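Local coordinates for carbon dioxide concentrating mechanism protein (Thermosynechococcus elongatus, PDB 4N8F) that probably forms the vertices of the carboxysome shell as a homopentamer, closing the polyhedral compartment in which RuBisCO is held, at residues Gln28-Asp33 with Asp52-Val57; Ser61-Ile66 with Lys72-Ala77. One frame throughout, in Å; residues are numbered along the deposited sequence.

Contact 1: residues Gln28-Asp33 with Asp52-Val57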
loop_
_atom_site.group_PDB
_atom_site.type_symbol
_atom_site.label_atom_id
_atom_site.label_comp_id
_atom_site.label_asym_id
_atom_site.label_seq_id
_atom_site.Cartn_x
_atom_site.Cartn_y
_atom_site.Cartn_z
ATOM N N GLN C 28 -17.026 5.462 4.939
ATOM C CA GLN C 28 -16.632 6.683 4.316
ATOM C C GLN C 28 -15.510 7.248 5.189
ATOM O O GLN C 28 -15.681 7.418 6.372
ATOM C CB GLN C 28 -17.772 7.669 4.277
ATOM C CG GLN C 28 -17.366 9.007 3.628
ATOM C CD GLN C 28 -18.551 9.908 3.369
ATOM O OE1 GLN C 28 -19.586 9.789 4.021
ATOM N NE2 GLN C 28 -18.402 10.824 2.419
ATOM N N TYR C 29 -14.383 7.557 4.571
ATOM C CA TYR C 29 -13.281 8.165 5.283
ATOM C C TYR C 29 -13.628 9.563 5.799
ATOM O O TYR C 29 -14.332 10.295 5.128
ATOM C CB TYR C 29 -11.989 8.181 4.408
ATOM C CG TYR C 29 -11.389 6.797 4.195
ATOM C CD1 TYR C 29 -11.482 6.163 2.977
ATOM C CD2 TYR C 29 -10.747 6.119 5.249
ATOM C CE1 TYR C 29 -10.937 4.927 2.776
ATOM C CE2 TYR C 29 -10.188 4.899 5.056
ATOM C CZ TYR C 29 -10.310 4.273 3.839
ATOM O OH TYR C 29 -9.789 3.007 3.654
ATOM N N LEU C 30 -13.020 9.927 6.945
ATOM C CA LEU C 30 -13.165 11.226 7.552
ATOM C C LEU C 30 -11.830 11.992 7.502
ATOM O O LEU C 30 -10.787 11.474 7.876
ATOM C CB LEU C 30 -13.671 11.134 8.979
ATOM C CG LEU C 30 -15.042 10.443 9.161
ATOM C CD1 LEU C 30 -15.397 10.402 10.659
ATOM C CD2 LEU C 30 -16.147 11.118 8.395
ATOM N N GLY C 31 -11.922 13.225 7.069
ATOM C CA GLY C 31 -10.766 14.121 6.883
ATOM C C GLY C 31 -10.524 15.017 8.072
ATOM O O GLY C 31 -10.996 14.778 9.169
ATOM N N GLU C 32 -9.795 16.101 7.835
ATOM C CA GLU C 32 -9.564 17.088 8.833
ATOM C C GLU C 32 -10.941 17.648 9.269
ATOM O O GLU C 32 -11.841 17.906 8.441
ATOM C CB GLU C 32 -8.677 18.190 8.268
ATOM C CG GLU C 32 -8.126 19.136 9.308
ATOM C CD GLU C 32 -7.128 20.086 8.679
ATOM O OE1 GLU C 32 -7.581 21.009 8.005
ATOM O OE2 GLU C 32 -5.891 19.849 8.799
ATOM N N ASP C 33 -11.071 17.781 10.588
ATOM C CA ASP C 33 -12.209 18.355 11.252
ATOM C C ASP C 33 -13.454 17.498 10.985
ATOM O O ASP C 33 -14.545 18.034 10.953
ATOM C CB ASP C 33 -12.427 19.796 10.799
ATOM C CG ASP C 33 -11.299 20.708 11.240
ATOM O OD1 ASP C 33 -11.106 20.755 12.467
ATOM O OD2 ASP C 33 -10.682 21.423 10.403
ATOM N N ASP C 52 -23.351 4.828 11.126
ATOM C CA ASP C 52 -22.890 6.137 11.544
ATOM C C ASP C 52 -21.810 6.202 12.621
ATOM O O ASP C 52 -21.293 7.311 12.858
ATOM C CB ASP C 52 -24.056 7.079 11.887
ATOM C CG ASP C 52 -24.920 7.406 10.650
ATOM O OD1 ASP C 52 -24.376 7.520 9.539
ATOM O OD2 ASP C 52 -26.135 7.526 10.786
ATOM N N GLU C 53 -21.435 5.071 13.234
ATOM C CA GLU C 53 -20.306 5.058 14.218
ATOM C C GLU C 53 -18.964 5.421 13.583
ATOM O O GLU C 53 -18.736 5.158 12.403
ATOM C CB GLU C 53 -20.178 3.726 14.919
ATOM C CG GLU C 53 -21.508 3.292 15.527
ATOM C CD GLU C 53 -21.433 2.456 16.786
ATOM O OE1 GLU C 53 -21.173 1.203 16.742
ATOM O OE2 GLU C 53 -21.755 3.053 17.834
ATOM N N TRP C 54 -18.133 6.126 14.342
ATOM C CA TRP C 54 -16.793 6.358 13.912
ATOM C C TRP C 54 -16.003 5.136 14.268
ATOM O O TRP C 54 -16.197 4.537 15.362
ATOM C CB TRP C 54 -16.181 7.612 14.555
ATOM C CG TRP C 54 -16.823 8.875 14.106
ATOM C CD1 TRP C 54 -18.096 9.030 13.610
ATOM C CD2 TRP C 54 -16.234 10.178 14.118
ATOM N NE1 TRP C 54 -18.302 10.352 13.259
ATOM C CE2 TRP C 54 -17.196 11.081 13.607
ATOM C CE3 TRP C 54 -14.981 10.659 14.476
ATOM C CZ2 TRP C 54 -16.945 12.444 13.463
ATOM C CZ3 TRP C 54 -14.733 12.001 14.365
ATOM C CH2 TRP C 54 -15.710 12.886 13.867
ATOM N N VAL C 55 -15.141 4.751 13.329
ATOM C CA VAL C 55 -14.269 3.581 13.468
ATOM C C VAL C 55 -12.800 3.812 13.029
ATOM O O VAL C 55 -12.496 4.699 12.231
ATOM C CB VAL C 55 -14.809 2.367 12.696
ATOM C CG1 VAL C 55 -16.204 1.951 13.207
ATOM C CG2 VAL C 55 -14.790 2.590 11.211
ATOM N N LEU C 56 -11.911 2.962 13.542
ATOM C CA LEU C 56 -10.608 2.773 12.947
ATOM C C LEU C 56 -10.613 1.599 12.004
ATOM O O LEU C 56 -11.060 0.473 12.355
ATOM C CB LEU C 56 -9.526 2.548 14.002
ATOM C CG LEU C 56 -9.287 3.663 15.004
ATOM C CD1 LEU C 56 -8.220 3.255 16.059
ATOM C CD2 LEU C 56 -8.808 4.890 14.243
ATOM N N VAL C 57 -10.086 1.855 10.813
ATOM C CA VAL C 57 -9.888 0.798 9.862
ATOM C C VAL C 57 -8.392 0.532 9.628
ATOM O O VAL C 57 -7.590 1.456 9.536
ATOM C CB VAL C 57 -10.719 1.052 8.568
ATOM C CG1 VAL C 57 -10.443 2.378 7.975
ATOM C CG2 VAL C 57 -10.400 0.020 7.504
#

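Contact 2: residues Ser61-Ile66 with Lys72-Ala77. With SO4 (sulfate ion), chain F.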
loop_
_atom_site.group_PDB
_atom_site.type_symbol
_atom_site.label_atom_id
_atom_site.label_comp_id
_atom_site.label_asym_id
_atom_site.label_seq_id
_atom_site.Cartn_x
_atom_site.Cartn_y
_atom_site.Cartn_z
ATOM N N SER C 61 -2.293 -6.526 5.202
ATOM C CA SER C 61 -2.293 -7.793 5.860
ATOM C C SER C 61 -2.704 -7.671 7.329
ATOM O O SER C 61 -3.115 -8.695 7.928
ATOM C CB SER C 61 -0.947 -8.447 5.688
ATOM O OG SER C 61 0.101 -7.667 6.267
ATOM N N ALA C 62 -2.707 -6.450 7.878
ATOM C CA ALA C 62 -3.267 -6.215 9.229
ATOM C C ALA C 62 -4.683 -6.847 9.324
ATOM O O ALA C 62 -5.066 -7.341 10.348
ATOM C CB ALA C 62 -3.369 -4.749 9.539
ATOM N N ALA C 63 -5.447 -6.752 8.250
ATOM C CA ALA C 63 -6.842 -7.232 8.280
ATOM C C ALA C 63 -6.978 -8.715 8.594
ATOM O O ALA C 63 -8.060 -9.193 9.064
ATOM C CB ALA C 63 -7.548 -6.884 6.980
ATOM N N ARG C 64 -5.938 -9.484 8.281
ATOM C CA ARG C 64 -5.946 -10.920 8.488
ATOM C C ARG C 64 -5.640 -11.286 9.901
ATOM O O ARG C 64 -5.770 -12.435 10.255
ATOM C CB ARG C 64 -5.006 -11.667 7.528
ATOM C CG ARG C 64 -5.427 -11.446 6.082
ATOM C CD ARG C 64 -4.739 -12.335 5.060
ATOM N NE ARG C 64 -3.326 -12.645 5.296
ATOM C CZ ARG C 64 -2.297 -12.075 4.671
ATOM N NH1 ARG C 64 -2.460 -11.048 3.815
ATOM N NH2 ARG C 64 -1.087 -12.499 4.946
ATOM N N HIS C 65 -5.264 -10.294 10.703
ATOM C CA HIS C 65 -4.999 -10.509 12.122
ATOM C C HIS C 65 -6.171 -10.145 13.025
ATOM O O HIS C 65 -6.043 -10.139 14.226
ATOM C CB HIS C 65 -3.726 -9.752 12.436
ATOM C CG HIS C 65 -2.536 -10.428 11.869
ATOM N ND1 HIS C 65 -2.100 -10.219 10.576
ATOM C CD2 HIS C 65 -1.725 -11.361 12.384
ATOM C CE1 HIS C 65 -1.059 -10.983 10.334
ATOM N NE2 HIS C 65 -0.788 -11.654 11.437
ATOM N N ILE C 66 -7.319 -9.791 12.449
ATOM C CA ILE C 66 -8.521 -9.757 13.235
ATOM C C ILE C 66 -8.813 -11.203 13.677
ATOM O O ILE C 66 -8.305 -12.156 13.116
ATOM C CB ILE C 66 -9.756 -9.193 12.491
ATOM C CG1 ILE C 66 -10.178 -10.087 11.339
ATOM C CG2 ILE C 66 -9.530 -7.755 12.057
ATOM C CD1 ILE C 66 -11.305 -9.475 10.534
ATOM N N LYS C 72 -8.339 -15.400 5.471
ATOM C CA LYS C 72 -9.310 -14.670 4.701
ATOM C C LYS C 72 -8.614 -13.687 3.761
ATOM O O LYS C 72 -7.695 -12.981 4.171
ATOM C CB LYS C 72 -10.323 -13.970 5.601
ATOM C CG LYS C 72 -11.096 -14.891 6.562
ATOM C CD LYS C 72 -12.203 -14.052 7.173
ATOM C CE LYS C 72 -13.015 -14.743 8.280
ATOM N NZ LYS C 72 -12.699 -16.155 8.558
ATOM N N PRO C 73 -9.026 -13.645 2.498
ATOM C CA PRO C 73 -8.457 -12.723 1.502
ATOM C C PRO C 73 -9.020 -11.320 1.607
ATOM O O PRO C 73 -9.641 -10.810 0.673
ATOM C CB PRO C 73 -8.870 -13.352 0.155
ATOM C CG PRO C 73 -10.079 -14.168 0.470
ATOM C CD PRO C 73 -9.993 -14.584 1.905
ATOM N N ILE C 74 -8.837 -10.716 2.768
ATOM C CA ILE C 74 -9.341 -9.363 3.062
ATOM C C ILE C 74 -8.177 -8.443 3.319
ATOM O O ILE C 74 -7.147 -8.869 3.902
ATOM C CB ILE C 74 -10.315 -9.335 4.251
ATOM C CG1 ILE C 74 -9.706 -10.075 5.457
ATOM C CG2 ILE C 74 -11.611 -10.032 3.904
ATOM C CD1 ILE C 74 -10.434 -9.734 6.738
ATOM N N ASP C 75 -8.344 -7.192 2.887
ATOM C CA ASP C 75 -7.336 -6.171 2.968
ATOM C C ASP C 75 -7.826 -4.917 3.731
ATOM O O ASP C 75 -7.216 -3.900 3.720
ATOM C CB ASP C 75 -6.860 -5.830 1.570
ATOM C CG ASP C 75 -7.862 -5.104 0.746
ATOM O OD1 ASP C 75 -9.050 -5.001 1.141
ATOM O OD2 ASP C 75 -7.436 -4.594 -0.350
ATOM N N ALA C 76 -8.975 -5.002 4.369
ATOM C CA ALA C 76 -9.506 -3.896 5.184
ATOM C C ALA C 76 -10.409 -4.473 6.268
ATOM O O ALA C 76 -11.279 -5.336 5.981
ATOM C CB ALA C 76 -10.271 -2.944 4.340
ATOM N N ALA C 77 -10.241 -4.005 7.496
ATOM C CA ALA C 77 -11.112 -4.459 8.587
ATOM C C ALA C 77 -11.368 -3.341 9.559
ATOM O O ALA C 77 -10.425 -2.577 9.870
ATOM C CB ALA C 77 -10.487 -5.612 9.347
HETATM S S SO4 F . 2.545 -7.527 3.407
HETATM O O1 SO4 F . 3.024 -8.771 3.814
HETATM O O2 SO4 F . 3.025 -7.399 2.075
HETATM O O3 SO4 F . 1.123 -7.376 3.432
HETATM O O4 SO4 F . 2.925 -6.411 4.200
HETATM O O HOH W 1 -4.415 -9.105 3.779
#

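Contact 1: residues Gln28-Asp33 with Asp52-Val57
Leu30 sets one methyl, CD1, on the indole of Trp54, a CH-pi contact made over the ring face. CD1 stands 3.6 Å from the centroid of the six-membered ring of Trp54 and only 14° off the ring normal, so it sits almost squarely above the ring; its closest single atom is Trp54 CE2, 3.5 Å away. The two side chains meet at about a right angle. Leu30 brings the methyl there with CG anti to its carbonyl carbon (chi1 -59°) and an extended second torsion (chi2 179°). Leucine suits this place because its branched end, held on an extended chain, reaches the middle of the ring face, where the wide indole offers a flat apolar surface. With no aromatic face to offer, an alanine in place of Trp54 would probably leave Leu30 CD1 without its CH-pi partner and open a gap beside strand 24-30.

The second contact is purely apolar and lighter. Tyr29 CE2 lies 3.9 Å from Val57 CG1, the methyl coming obliquely to the ring and the side chains again crossing at about a right angle. Tyrosine serves two ends at once: its ring carbons pack on valine, while its hydroxyl is hydrogen-bonded to Glu41.

No hydrogen bond joins the two segments. Strands 24-30 and 54-59 are not adjacent in the sheet; strand 2-11 lies between them, bordering both and taking Leu30 against Ile3. Strand 76-81 flanks strand 54-59 on its other side, and the ring of Tyr93, from strand 90-94, stacks with Trp54.

Contact 2: residues Ser61-Ile66 with Lys72-Ala77
Ala63 presses its CB against the backbone of the segment 72-77, where a 3-10 segment that includes residues 61-64 packs on the start of strand 76-81 within the OB-like fold of the CcmL/EutN family. CB lies 3.5 Å from Ala76 N, a buried amide nitrogen for which the model offers no hydrogen-bond partner, and 4.0 Å from Ala77 CB. Alanine suits both positions because its single methyl lets the 3-10 segment lie close to the strand. Beside them, Ile66 and Ile74 reach toward each other tip to tip, with 3.9 Å between their CD1 atoms, and Ile66 CG2 covers Ala77 CB at 3.6 Å.

Arg64 lies beside these apolar groups, its CD 3.2 Å from Lys72 O. Its chain bends at chi3 (-37°), and NH1 is bridged by one water to Ile74 O. That same NH1 is hydrogen-bonded to Ser61 OG of the third subunit, so the arginine ties the turn to the pentamer interface.

Further out, the Ser61 hydroxyls of all five subunits gather round a sulfate, probably from the crystallisation liquor. The turn itself is braced through Ser61 O, which Arg64 N and His65 ND1 approach from opposite faces of its carbonyl plane. His65 ND1 stands 3.2 Å from Ser61 O, with the oxygen in the imidazole plane and the N-H pointing at it at 159°.

Contact 1 and contact 2 lie on opposite sides of the chain's centre, about 19 Å apart between their centres, yet both draw on neighbouring strands of one sheet: 54-59 serves the first and 76-81 the second. They meet where Val57 CG2 packs on Ala77 O, 3.5 Å away. Contact 1 is only partly buried, joining non-adjacent strands through larger aliphatic and aromatic groups. Contact 2 is buried and covers about twice the area, with small alanines letting a turn lie close to backbone. Its chemistry also turns polar at the margin, through water, arginine and sulfate. Both contacts reach neighbouring subunits, contact 2 with more of its residues.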